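Local coordinates for fatty acid synthase 1, isoform A (Drosophila melanogaster, PDB 6FN6), which probably makes long-chain saturated fatty acids from acetyl-CoA and malonyl-CoA using NADPH, this part being its modifying region with dehydratase, enoylreductase and ketoreductase domains, at residues Ile380-Arg385 / Leu406-Pro411; Val427-Gln432 / Leu440-Lys445; Glu108-Glu113 / Val200-Lys205; Leu40-Phe45 / Thr56-Glu61. All blocks are in the same frame, centred on the assembly; numbering follows the deposited sequence.

Contact 1: Ile380-Arg385 / Leu406-Pro411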
loop_
_atom_site.group_PDB
_atom_site.type_symbol
_atom_site.label_atom_id
_atom_site.label_comp_id
_atom_site.label_asym_id
_atom_site.label_seq_id
_atom_site.Cartn_x
_atom_site.Cartn_y
_atom_site.Cartn_z
ATOM N N ILE A 380 44.123 -31.274 -56.310
ATOM C CA ILE A 380 43.386 -30.784 -57.466
ATOM C C ILE A 380 44.326 -30.720 -58.661
ATOM O O ILE A 380 45.424 -30.174 -58.569
ATOM C CB ILE A 380 42.744 -29.405 -57.190
ATOM C CG1 ILE A 380 41.859 -29.475 -55.938
ATOM C CG2 ILE A 380 41.948 -28.931 -58.412
ATOM C CD1 ILE A 380 41.125 -28.192 -55.607
ATOM N N ASP A 381 43.887 -31.292 -59.776
ATOM C CA ASP A 381 44.653 -31.259 -61.016
ATOM C C ASP A 381 46.000 -31.962 -60.859
ATOM O O ASP A 381 47.019 -31.490 -61.362
ATOM C CB ASP A 381 44.858 -29.812 -61.471
ATOM C CG ASP A 381 43.548 -29.082 -61.690
ATOM O OD1 ASP A 381 42.539 -29.752 -61.996
ATOM O OD2 ASP A 381 43.524 -27.839 -61.557
ATOM N N VAL A 382 45.993 -33.098 -60.172
ATOM C CA VAL A 382 47.209 -33.870 -59.954
ATOM C C VAL A 382 47.542 -34.660 -61.216
ATOM O O VAL A 382 48.710 -34.817 -61.571
ATOM C CB VAL A 382 47.062 -34.801 -58.735
ATOM C CG1 VAL A 382 48.309 -35.665 -58.553
ATOM C CG2 VAL A 382 46.788 -33.988 -57.481
ATOM N N LEU A 383 46.510 -35.160 -61.886
ATOM C CA LEU A 383 46.690 -35.917 -63.119
ATOM C C LEU A 383 46.837 -34.977 -64.313
ATOM O O LEU A 383 47.188 -35.404 -65.413
ATOM C CB LEU A 383 45.514 -36.869 -63.336
ATOM C CG LEU A 383 45.197 -37.807 -62.168
ATOM C CD1 LEU A 383 43.959 -38.635 -62.471
ATOM C CD2 LEU A 383 46.385 -38.715 -61.848
ATOM N N SER A 384 46.555 -33.697 -64.090
ATOM C CA SER A 384 46.681 -32.677 -65.128
ATOM C C SER A 384 48.130 -32.232 -65.291
ATOM O O SER A 384 48.572 -31.920 -66.397
ATOM C CB SER A 384 45.801 -31.474 -64.798
ATOM O OG SER A 384 44.442 -31.857 -64.685
ATOM N N ARG A 385 48.857 -32.192 -64.177
ATOM C CA ARG A 385 50.250 -31.758 -64.164
ATOM C C ARG A 385 51.067 -32.458 -65.252
ATOM O O ARG A 385 50.776 -33.601 -65.610
ATOM C CB ARG A 385 50.878 -32.041 -62.797
ATOM C CG ARG A 385 50.308 -31.220 -61.648
ATOM C CD ARG A 385 51.151 -29.988 -61.354
ATOM N NE ARG A 385 51.017 -28.963 -62.384
ATOM C CZ ARG A 385 51.705 -27.826 -62.403
ATOM N NH1 ARG A 385 52.587 -27.561 -61.447
ATOM N NH2 ARG A 385 51.514 -26.951 -63.381
ATOM N N LEU A 406 41.114 -37.088 -55.734
ATOM C CA LEU A 406 41.632 -36.208 -56.775
ATOM C C LEU A 406 40.506 -35.497 -57.518
ATOM O O LEU A 406 39.690 -36.131 -58.184
ATOM C CB LEU A 406 42.486 -37.006 -57.763
ATOM C CG LEU A 406 43.599 -37.859 -57.146
ATOM C CD1 LEU A 406 44.267 -38.715 -58.206
ATOM C CD2 LEU A 406 44.627 -36.991 -56.436
ATOM N N GLU A 407 40.463 -34.174 -57.389
ATOM C CA GLU A 407 39.539 -33.365 -58.171
ATOM C C GLU A 407 40.224 -33.014 -59.482
ATOM O O GLU A 407 41.313 -32.438 -59.489
ATOM C CB GLU A 407 39.117 -32.103 -57.410
ATOM C CG GLU A 407 38.348 -31.089 -58.252
ATOM C CD GLU A 407 37.761 -29.948 -57.430
ATOM O OE1 GLU A 407 37.586 -30.117 -56.204
ATOM O OE2 GLU A 407 37.477 -28.879 -58.013
ATOM N N GLU A 408 39.586 -33.368 -60.590
ATOM C CA GLU A 408 40.182 -33.180 -61.905
ATOM C C GLU A 408 39.203 -32.516 -62.860
ATOM O O GLU A 408 38.000 -32.478 -62.602
ATOM C CB GLU A 408 40.627 -34.529 -62.485
ATOM C CG GLU A 408 41.631 -35.285 -61.630
ATOM C CD GLU A 408 43.010 -34.665 -61.657
ATOM O OE1 GLU A 408 43.356 -34.023 -62.670
ATOM O OE2 GLU A 408 43.749 -34.821 -60.663
ATOM N N THR A 409 39.727 -31.978 -63.956
ATOM C CA THR A 409 38.877 -31.502 -65.037
ATOM C C THR A 409 38.487 -32.704 -65.889
ATOM O O THR A 409 39.325 -33.546 -66.207
ATOM C CB THR A 409 39.581 -30.442 -65.906
ATOM O OG1 THR A 409 40.704 -31.032 -66.572
ATOM C CG2 THR A 409 40.057 -29.281 -65.048
ATOM N N LEU A 410 37.212 -32.779 -66.253
ATOM C CA LEU A 410 36.678 -33.945 -66.949
ATOM C C LEU A 410 37.383 -34.243 -68.275
ATOM O O LEU A 410 37.777 -35.384 -68.518
ATOM C CB LEU A 410 35.178 -33.770 -67.195
ATOM C CG LEU A 410 34.442 -34.972 -67.797
ATOM C CD1 LEU A 410 34.691 -36.250 -67.005
ATOM C CD2 LEU A 410 32.954 -34.687 -67.877
ATOM N N PRO A 411 37.546 -33.228 -69.141
ATOM C CA PRO A 411 38.196 -33.546 -70.418
ATOM C C PRO A 411 39.581 -34.161 -70.242
ATOM O O PRO A 411 39.885 -35.164 -70.883
ATOM C CB PRO A 411 38.277 -32.186 -71.126
ATOM C CG PRO A 411 38.062 -31.171 -70.065
ATOM C CD PRO A 411 37.155 -31.810 -69.073
#
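Glu408, on strand 402-409, reaches into the turn that follows Ile380. From CB, its CG is set anti to the carbonyl carbon (chi1 -58°) and the chain then bends at chi2 (-73°), which swings the acid toward Leu383. CG passes 4.2 Å from Leu383 CD1, the two side chains crossing at roughly a right angle. Beyond it, CD lies 3.5 Å from Leu383 N. At the tip, OE2 accepts a nearly straight bond from Leu383 N (3.0 Å), which approaches from above the carboxylate plane, and a weak one from Val382 N (2.9 Å). OE1 takes the hydroxyl of Ser384 (OG to OE1 3.2 Å), met almost end-on. A glutamate suits this place because its two oxygens can serve amides of a turn that lacks regular helical bonds.

The parallel pairing of Ile380 with Glu407 leads into this turn through Asp381 N bonding to Glu407 O (2.8 Å, 170°). Leu406 CD2 packs on Val382 CG2 at 3.8 Å, an apolar patch beside the acid. Glu407 lies alongside Ile380, its carboxylate paired with Arg283.

Strands 374-380 and 402-409 are thus neighbours in a mixed sheet, with strand 438-445 on the far side of 402-409. Val382 and Leu383 pack on helix 389-395, and Leu383 also meets helix 410-423, with Thr409 at its N-cap position.

Contact 2: Val427-Gln432 / Leu440-Lys445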
loop_
_atom_site.group_PDB
_atom_site.type_symbol
_atom_site.label_atom_id
_atom_site.label_comp_id
_atom_site.label_asym_id
_atom_site.label_seq_id
_atom_site.Cartn_x
_atom_site.Cartn_y
_atom_site.Cartn_z
ATOM N N VAL A 427 43.366 -47.866 -59.353
ATOM C CA VAL A 427 42.069 -48.034 -59.992
ATOM C C VAL A 427 41.111 -46.965 -59.472
ATOM O O VAL A 427 41.183 -46.562 -58.312
ATOM C CB VAL A 427 41.507 -49.451 -59.746
ATOM C CG1 VAL A 427 41.165 -49.651 -58.273
ATOM C CG2 VAL A 427 40.287 -49.703 -60.619
ATOM N N ALA A 428 40.219 -46.494 -60.333
ATOM C CA ALA A 428 39.240 -45.508 -59.909
ATOM C C ALA A 428 38.111 -46.210 -59.167
ATOM O O ALA A 428 37.260 -46.863 -59.773
ATOM C CB ALA A 428 38.705 -44.733 -61.096
ATOM N N VAL A 429 38.120 -46.076 -57.846
ATOM C CA VAL A 429 37.109 -46.695 -57.005
ATOM C C VAL A 429 35.777 -45.993 -57.222
ATOM O O VAL A 429 34.747 -46.644 -57.387
ATOM C CB VAL A 429 37.525 -46.670 -55.524
ATOM C CG1 VAL A 429 36.380 -47.137 -54.632
ATOM C CG2 VAL A 429 38.758 -47.535 -55.308
ATOM N N GLN A 430 35.799 -44.664 -57.213
ATOM C CA GLN A 430 34.593 -43.886 -57.463
ATOM C C GLN A 430 34.871 -42.729 -58.414
ATOM O O GLN A 430 35.982 -42.203 -58.464
ATOM C CB GLN A 430 34.015 -43.342 -56.151
ATOM C CG GLN A 430 33.328 -44.391 -55.290
ATOM C CD GLN A 430 32.298 -43.802 -54.345
ATOM O OE1 GLN A 430 31.280 -44.433 -54.056
ATOM N NE2 GLN A 430 32.557 -42.592 -53.856
ATOM N N GLU A 431 33.846 -42.341 -59.162
ATOM C CA GLU A 431 33.903 -41.149 -59.998
ATOM C C GLU A 431 32.623 -40.346 -59.838
ATOM O O GLU A 431 31.556 -40.763 -60.290
ATOM C CB GLU A 431 34.114 -41.508 -61.469
ATOM C CG GLU A 431 35.520 -41.967 -61.799
ATOM C CD GLU A 431 35.651 -42.463 -63.226
ATOM O OE1 GLU A 431 34.678 -42.327 -63.999
ATOM O OE2 GLU A 431 36.731 -42.978 -63.578
ATOM N N GLN A 432 32.733 -39.200 -59.179
ATOM C CA GLN A 432 31.584 -38.335 -58.955
ATOM C C GLN A 432 31.748 -37.032 -59.722
ATOM O O GLN A 432 32.766 -36.348 -59.605
ATOM C CB GLN A 432 31.397 -38.054 -57.460
ATOM C CG GLN A 432 30.314 -37.023 -57.141
ATOM C CD GLN A 432 28.952 -37.409 -57.683
ATOM O OE1 GLN A 432 28.371 -38.415 -57.269
ATOM N NE2 GLN A 432 28.433 -36.610 -58.612
ATOM N N LEU A 440 35.190 -35.651 -59.299
ATOM C CA LEU A 440 35.920 -36.071 -58.107
ATOM C C LEU A 440 36.220 -37.566 -58.205
ATOM O O LEU A 440 35.308 -38.386 -58.336
ATOM C CB LEU A 440 35.125 -35.760 -56.837
ATOM C CG LEU A 440 35.876 -35.916 -55.509
ATOM C CD1 LEU A 440 37.003 -34.891 -55.390
ATOM C CD2 LEU A 440 34.924 -35.800 -54.323
ATOM N N VAL A 441 37.502 -37.913 -58.155
ATOM C CA VAL A 441 37.928 -39.294 -58.332
ATOM C C VAL A 441 38.534 -39.838 -57.046
ATOM O O VAL A 441 39.461 -39.254 -56.485
ATOM C CB VAL A 441 38.935 -39.413 -59.497
ATOM C CG1 VAL A 441 39.304 -40.868 -59.741
ATOM C CG2 VAL A 441 38.368 -38.787 -60.764
ATOM N N LEU A 442 38.008 -40.969 -56.589
ATOM C CA LEU A 442 38.586 -41.680 -55.458
ATOM C C LEU A 442 39.368 -42.888 -55.976
ATOM O O LEU A 442 38.792 -43.796 -56.579
ATOM C CB LEU A 442 37.492 -42.113 -54.478
ATOM C CG LEU A 442 37.969 -42.722 -53.156
ATOM C CD1 LEU A 442 38.715 -41.700 -52.312
ATOM C CD2 LEU A 442 36.800 -43.296 -52.378
ATOM N N ALA A 443 40.676 -42.897 -55.732
ATOM C CA ALA A 443 41.548 -43.931 -56.281
ATOM C C ALA A 443 42.189 -44.764 -55.178
ATOM O O ALA A 443 42.337 -44.309 -54.045
ATOM C CB ALA A 443 42.620 -43.304 -57.155
ATOM N N ARG A 444 42.577 -45.985 -55.537
ATOM C CA ARG A 444 43.129 -46.950 -54.594
ATOM C C ARG A 444 43.889 -48.030 -55.364
ATOM O O ARG A 444 43.563 -48.309 -56.517
ATOM C CB ARG A 444 42.006 -47.581 -53.766
ATOM C CG ARG A 444 42.454 -48.352 -52.536
ATOM C CD ARG A 444 41.305 -49.189 -51.983
ATOM N NE ARG A 444 41.389 -49.399 -50.538
ATOM C CZ ARG A 444 40.505 -50.098 -49.832
ATOM N NH1 ARG A 444 39.476 -50.678 -50.439
ATOM N NH2 ARG A 444 40.654 -50.234 -48.521
ATOM N N LYS A 445 44.909 -48.621 -54.746
ATOM C CA LYS A 445 45.588 -49.763 -55.354
ATOM C C LYS A 445 44.644 -50.962 -55.340
ATOM O O LYS A 445 43.982 -51.228 -54.339
ATOM C CB LYS A 445 46.890 -50.102 -54.620
ATOM C CG LYS A 445 48.058 -49.175 -54.938
ATOM C CD LYS A 445 49.363 -49.687 -54.334
ATOM C CE LYS A 445 50.209 -50.438 -55.355
ATOM N NZ LYS A 445 50.777 -49.531 -56.396
#
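Leu442 is matched by two residues of the partner strand, Val429 and Gln430, and the antiparallel register shifts by one at this classic beta bulge. Leu442 O accepts two amides: Val429 N at 2.7 Å, nearly along the C=O axis, and Gln430 N at 3.2 Å, in the carbonyl plane and on a lone pair. The extra residue fits because Val429 takes a helical backbone conformation (psi -47°), which puts two successive N-H groups on one carbonyl. Gln430 O completes the pair by receiving Leu442 N at 3.0 Å.

Packing is closest around the bulge and on the face holding Gln430, Leu440, Leu442 and Arg444. Val429 CG2 rests 3.6 Å from Arg444 CB, and Gln430 CB lies 4.0 Å from Leu442 CB. These contacts use the aliphatic roots of long polar chains; farther out, Arg444 is bound by the carbonyls of Lys538 and Asn401, and Gln432 by Asn271 and Thr273. The face of Ala428, Glu431 and Val441 is looser: Ala428 CB is 4.1 Å from Val441 CG1, and Glu431 CG is 4.4 Å from Val441 CG2. Small Ala428 and Ala443 form a non-hydrogen-bonded pair on this face. The end with Val427 and Ala428 is partly exposed, although Val427 N still bonds to Arg444 O.

The two strands form a beta hairpin at one side of the mixed sheet. Helix 279-296 packs on the face of Leu440 and Leu442, Tyr413 of helix 410-423 touches Ala428 and Val441, and strand 402-409 continues the sheet beyond 440-445.

Contact 3: Glu108-Glu113 / Val200-Lys205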
loop_
_atom_site.group_PDB
_atom_site.type_symbol
_atom_site.label_atom_id
_atom_site.label_comp_id
_atom_site.label_asym_id
_atom_site.label_seq_id
_atom_site.Cartn_x
_atom_site.Cartn_y
_atom_site.Cartn_z
ATOM N N GLU A 108 2.616 -16.848 21.581
ATOM C CA GLU A 108 2.161 -17.161 22.929
ATOM C C GLU A 108 1.892 -18.659 23.044
ATOM O O GLU A 108 2.378 -19.322 23.960
ATOM C CB GLU A 108 0.901 -16.356 23.265
ATOM C CG GLU A 108 0.305 -16.630 24.641
ATOM C CD GLU A 108 1.136 -16.044 25.766
ATOM O OE1 GLU A 108 2.025 -15.213 25.482
ATOM O OE2 GLU A 108 0.898 -16.412 26.936
ATOM N N SER A 109 1.112 -19.178 22.100
ATOM C CA SER A 109 0.766 -20.595 22.064
ATOM C C SER A 109 0.892 -21.145 20.646
ATOM O O SER A 109 0.081 -20.826 19.775
ATOM C CB SER A 109 -0.656 -20.813 22.583
ATOM O OG SER A 109 -1.055 -22.163 22.423
ATOM N N ILE A 110 1.907 -21.972 20.417
ATOM C CA ILE A 110 2.180 -22.494 19.081
ATOM C C ILE A 110 1.003 -23.331 18.590
ATOM O O ILE A 110 0.727 -23.384 17.391
ATOM C CB ILE A 110 3.491 -23.310 19.059
ATOM C CG1 ILE A 110 3.832 -23.764 17.633
ATOM C CG2 ILE A 110 3.389 -24.520 19.985
ATOM C CD1 ILE A 110 4.091 -22.631 16.659
ATOM N N ASP A 111 0.307 -23.985 19.515
ATOM C CA ASP A 111 -0.841 -24.814 19.162
ATOM C C ASP A 111 -1.988 -23.962 18.622
ATOM O O ASP A 111 -2.728 -24.388 17.736
ATOM C CB ASP A 111 -1.317 -25.623 20.372
ATOM C CG ASP A 111 -0.337 -26.713 20.768
ATOM O OD1 ASP A 111 0.313 -27.289 19.868
ATOM O OD2 ASP A 111 -0.223 -26.999 21.977
ATOM N N ASN A 112 -2.132 -22.758 19.165
ATOM C CA ASN A 112 -3.219 -21.867 18.774
ATOM C C ASN A 112 -2.976 -21.226 17.410
ATOM O O ASN A 112 -3.910 -20.745 16.770
ATOM C CB ASN A 112 -3.402 -20.772 19.829
ATOM C CG ASN A 112 -4.373 -21.167 20.923
ATOM O OD1 ASN A 112 -4.063 -22.006 21.767
ATOM N ND2 ASN A 112 -5.550 -20.551 20.922
ATOM N N GLU A 113 -1.723 -21.219 16.967
ATOM C CA GLU A 113 -1.371 -20.595 15.695
ATOM C C GLU A 113 -1.603 -21.518 14.496
ATOM O O GLU A 113 -1.582 -21.066 13.349
ATOM C CB GLU A 113 0.094 -20.148 15.721
ATOM C CG GLU A 113 0.403 -19.078 16.758
ATOM C CD GLU A 113 -0.199 -17.730 16.415
ATOM O OE1 GLU A 113 0.085 -17.213 15.316
ATOM O OE2 GLU A 113 -0.956 -17.184 17.247
ATOM N N VAL A 200 4.155 -21.655 9.892
ATOM C CA VAL A 200 4.130 -22.036 11.299
ATOM C C VAL A 200 5.016 -23.254 11.519
ATOM O O VAL A 200 4.827 -24.292 10.885
ATOM C CB VAL A 200 2.695 -22.313 11.777
ATOM C CG1 VAL A 200 2.672 -22.561 13.276
ATOM C CG2 VAL A 200 1.778 -21.161 11.410
ATOM N N ILE A 201 5.988 -23.119 12.416
ATOM C CA ILE A 201 6.909 -24.204 12.722
ATOM C C ILE A 201 6.745 -24.610 14.184
ATOM O O ILE A 201 6.897 -23.788 15.091
ATOM C CB ILE A 201 8.362 -23.809 12.411
ATOM C CG1 ILE A 201 8.473 -23.314 10.964
ATOM C CG2 ILE A 201 9.295 -24.995 12.642
ATOM C CD1 ILE A 201 9.824 -22.737 10.608
ATOM N N ASN A 202 6.440 -25.887 14.397
ATOM C CA ASN A 202 6.195 -26.431 15.729
ATOM C C ASN A 202 7.132 -27.610 15.990
ATOM O O ASN A 202 6.767 -28.760 15.741
ATOM C CB ASN A 202 4.736 -26.874 15.855
ATOM C CG ASN A 202 4.349 -27.217 17.276
ATOM O OD1 ASN A 202 5.202 -27.502 18.119
ATOM N ND2 ASN A 202 3.051 -27.202 17.549
ATOM N N PRO A 203 8.343 -27.332 16.499
ATOM C CA PRO A 203 9.344 -28.395 16.669
ATOM C C PRO A 203 8.922 -29.490 17.646
ATOM O O PRO A 203 9.160 -30.669 17.383
ATOM C CB PRO A 203 10.569 -27.646 17.214
ATOM C CG PRO A 203 10.302 -26.200 16.975
ATOM C CD PRO A 203 8.828 -26.035 16.994
ATOM N N ALA A 204 8.303 -29.100 18.757
ATOM C CA ALA A 204 7.881 -30.056 19.773
ATOM C C ALA A 204 6.925 -31.081 19.176
ATOM O O ALA A 204 7.074 -32.286 19.382
ATOM C CB ALA A 204 7.226 -29.336 20.938
ATOM N N LYS A 205 5.945 -30.586 18.429
ATOM C CA LYS A 205 4.952 -31.433 17.783
ATOM C C LYS A 205 5.597 -32.323 16.724
ATOM O O LYS A 205 5.193 -33.470 16.527
ATOM C CB LYS A 205 3.865 -30.562 17.152
ATOM C CG LYS A 205 2.700 -31.319 16.541
ATOM C CD LYS A 205 2.168 -30.566 15.332
ATOM C CE LYS A 205 0.681 -30.776 15.132
ATOM N NZ LYS A 205 0.171 -29.967 13.988
#
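The backbones of Ile110 and Asn202 approach to 6.5 Å between their CA atoms, and those of Glu113 and Val200 to 7.2 Å, spacings too wide for backbone pairing, and side chains bridge the gap. Ile110 carries most of it. Its chi1 (-176°) carries CG1 out toward Asn202, and the bend at chi2 (63°) turns CD1 to within 3.7 Å of Val200 CG1 and 3.4 Å of Ile201 O, the isoleucine and valine running antiparallel alongside each other. Nearer its root, Ile110 CG1 lies 3.5 Å from Asn202 CG, the two side chains crossing at a slant, and CG2 comes close to the same amide. A branched isoleucine suits the place, since one arm can meet the valine and the strand end while the other stays by the asparagine. Val200 CG2 also touches Glu113 O at 3.9 Å; the acid of Glu113 itself pairs with Arg198.

Asn202 N-caps helix 203-210. Its OD1 accepts Lys205 N at 3.2 Å, the donor standing well above the carbonyl plane (63° out of it), while ND2 bonds to Glu114.

Asn202 thus presents Ile110 with an amide whose rotation these two bonds restrain and whose OD1 and ND2 each have a partner. The contact is therefore mainly one of apolar packing against a capped helix start, and it lays the chain leaving the predicted N-terminal hotdog against a strand of the C-terminal one.

Contact 4: Leu40-Phe45 / Thr56-Glu61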
loop_
_atom_site.group_PDB
_atom_site.type_symbol
_atom_site.label_atom_id
_atom_site.label_comp_id
_atom_site.label_asym_id
_atom_site.label_seq_id
_atom_site.Cartn_x
_atom_site.Cartn_y
_atom_site.Cartn_z
ATOM N N LEU A 40 17.848 -20.478 8.375
ATOM C CA LEU A 40 18.840 -19.540 8.892
ATOM C C LEU A 40 18.186 -18.481 9.772
ATOM O O LEU A 40 18.683 -18.169 10.854
ATOM C CB LEU A 40 19.597 -18.864 7.747
ATOM C CG LEU A 40 20.521 -19.735 6.890
ATOM C CD1 LEU A 40 21.272 -18.870 5.888
ATOM C CD2 LEU A 40 21.501 -20.538 7.744
ATOM N N ALA A 41 17.071 -17.930 9.304
ATOM C CA ALA A 41 16.335 -16.932 10.070
ATOM C C ALA A 41 15.809 -17.558 11.354
ATOM O O ALA A 41 15.848 -16.949 12.424
ATOM C CB ALA A 41 15.192 -16.360 9.245
ATOM N N TRP A 42 15.327 -18.788 11.236
ATOM C CA TRP A 42 14.794 -19.520 12.374
ATOM C C TRP A 42 15.882 -19.784 13.411
ATOM O O TRP A 42 15.696 -19.527 14.602
ATOM C CB TRP A 42 14.179 -20.837 11.896
ATOM C CG TRP A 42 13.643 -21.714 12.981
ATOM C CD1 TRP A 42 13.306 -21.344 14.251
ATOM C CD2 TRP A 42 13.382 -23.118 12.889
ATOM N NE1 TRP A 42 12.852 -22.435 14.955
ATOM C CE2 TRP A 42 12.891 -23.535 14.140
ATOM C CE3 TRP A 42 13.518 -24.064 11.868
ATOM C CZ2 TRP A 42 12.533 -24.855 14.397
ATOM C CZ3 TRP A 42 13.164 -25.376 12.126
ATOM C CH2 TRP A 42 12.678 -25.759 13.381
ATOM N N GLN A 43 17.016 -20.303 12.953
ATOM C CA GLN A 43 18.104 -20.679 13.847
ATOM C C GLN A 43 18.675 -19.483 14.600
ATOM O O GLN A 43 18.654 -19.449 15.830
ATOM C CB GLN A 43 19.215 -21.375 13.060
ATOM C CG GLN A 43 18.891 -22.817 12.704
ATOM C CD GLN A 43 19.974 -23.475 11.878
ATOM O OE1 GLN A 43 20.847 -22.805 11.326
ATOM N NE2 GLN A 43 19.925 -24.799 11.788
ATOM N N THR A 44 19.175 -18.499 13.861
ATOM C CA THR A 44 19.828 -17.348 14.474
ATOM C C THR A 44 18.890 -16.608 15.420
ATOM O O THR A 44 19.314 -16.135 16.473
ATOM C CB THR A 44 20.344 -16.358 13.413
ATOM O OG1 THR A 44 19.287 -16.027 12.503
ATOM C CG2 THR A 44 21.515 -16.960 12.642
ATOM N N PHE A 45 17.619 -16.511 15.046
ATOM C CA PHE A 45 16.640 -15.805 15.867
ATOM C C PHE A 45 16.440 -16.487 17.215
ATOM O O PHE A 45 16.289 -15.822 18.240
ATOM C CB PHE A 45 15.303 -15.696 15.136
ATOM C CG PHE A 45 14.271 -14.902 15.884
ATOM C CD1 PHE A 45 14.433 -13.538 16.078
ATOM C CD2 PHE A 45 13.137 -15.514 16.386
ATOM C CE1 PHE A 45 13.487 -12.803 16.765
ATOM C CE2 PHE A 45 12.186 -14.783 17.074
ATOM C CZ PHE A 45 12.361 -13.426 17.263
ATOM N N THR A 56 12.612 -24.188 19.916
ATOM C CA THR A 56 11.967 -22.883 19.812
ATOM C C THR A 56 10.971 -22.812 18.656
ATOM O O THR A 56 11.375 -22.744 17.495
ATOM C CB THR A 56 13.013 -21.765 19.621
ATOM O OG1 THR A 56 14.052 -21.902 20.598
ATOM C CG2 THR A 56 12.369 -20.397 19.759
ATOM N N PRO A 57 9.663 -22.821 18.964
ATOM C CA PRO A 57 8.671 -22.646 17.897
ATOM C C PRO A 57 8.588 -21.197 17.421
ATOM O O PRO A 57 8.752 -20.281 18.224
ATOM C CB PRO A 57 7.365 -23.086 18.560
ATOM C CG PRO A 57 7.568 -22.817 20.002
ATOM C CD PRO A 57 9.026 -23.064 20.270
ATOM N N VAL A 58 8.353 -20.991 16.129
ATOM C CA VAL A 58 8.286 -19.640 15.577
ATOM C C VAL A 58 7.179 -19.518 14.534
ATOM O O VAL A 58 6.672 -20.518 14.029
ATOM C CB VAL A 58 9.641 -19.220 14.968
ATOM C CG1 VAL A 58 10.731 -19.215 16.038
ATOM C CG2 VAL A 58 10.019 -20.139 13.805
ATOM N N VAL A 59 6.807 -18.279 14.230
ATOM C CA VAL A 59 5.842 -17.991 13.177
ATOM C C VAL A 59 6.424 -16.943 12.239
ATOM O O VAL A 59 6.646 -15.799 12.637
ATOM C CB VAL A 59 4.497 -17.518 13.760
ATOM C CG1 VAL A 59 3.543 -17.094 12.646
ATOM C CG2 VAL A 59 3.872 -18.607 14.607
ATOM N N MET A 60 6.683 -17.344 10.999
ATOM C CA MET A 60 7.195 -16.424 9.994
ATOM C C MET A 60 6.045 -15.881 9.162
ATOM O O MET A 60 5.089 -16.600 8.873
ATOM C CB MET A 60 8.215 -17.120 9.100
ATOM C CG MET A 60 9.344 -17.768 9.871
ATOM S SD MET A 60 10.684 -18.325 8.814
ATOM C CE MET A 60 11.450 -19.519 9.897
ATOM N N GLU A 61 6.139 -14.613 8.776
ATOM C CA GLU A 61 5.077 -13.974 8.011
ATOM C C GLU A 61 5.627 -13.073 6.915
ATOM O O GLU A 61 6.709 -12.501 7.047
ATOM C CB GLU A 61 4.166 -13.166 8.934
ATOM C CG GLU A 61 3.428 -14.006 9.959
ATOM C CD GLU A 61 2.590 -13.166 10.897
ATOM O OE1 GLU A 61 1.436 -12.853 10.536
ATOM O OE2 GLU A 61 3.084 -12.813 11.989
#
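Val58 is the bump that fills the hollow between Trp42 and Phe45, aromatic residues three positions apart on helix 34-48. Its CG2 methyl sits over one face of the indole, 3.9 Å from the centroid of the Trp42 five-membered ring, a CH-pi contact whose shortest approach is 3.5 Å to CD1. The other methyl, CG1, lies at the edge of the Phe45 ring, 4.4 Å from CD2. A beta-branched valine suits this spot because its two methyls serve two rings at once.

Met60, two residues on and facing the same way, reaches out with an extended chain to lodge CE 3.6 Å from Trp42 CB. In Trp42, chi1 of 178° throws the indole toward the strand, and chi2 of 19° turns its NE1 edge to Thr56 O, which it bonds at 3.0 Å in the ring plane. A buried N-H and a buried loop carbonyl thereby satisfy one another. Phe53 and Trp170 meet the same indole edge-to-face.

Segment 40-45 of the helix runs at 135° to strand 58-61, their axes 10.2 Å apart at closest. A long central helix wrapped by a curved antiparallel sheet is the hallmark of the hotdog fold, and this contact belongs to the predicted N-terminal hotdog of the dehydratase domain.

How the contacts relate
From the N terminus, contact 4 closes first, bridging a short connection between helix 34-48 and strand 58-65. Contact 3 follows, spanning 86 residues to bring the two predicted hotdogs of the dehydratase together; it touches contact 4 directly, Ile201 N probably bonding to Val58 O between neighbouring strands. Contact 1 then closes a strand-helix-strand excursion, and contact 2 a tight hairpin. None nests in or crosses another. Contacts 1 and 2 join through Leu406 O and Val441 N in one mixed sheet, whose strand order is consistent with the pseudo-methyltransferase domain of animal fatty acid synthases. The two pairs lie on opposite sides of the chain, their centres about 79 to 90 Å apart.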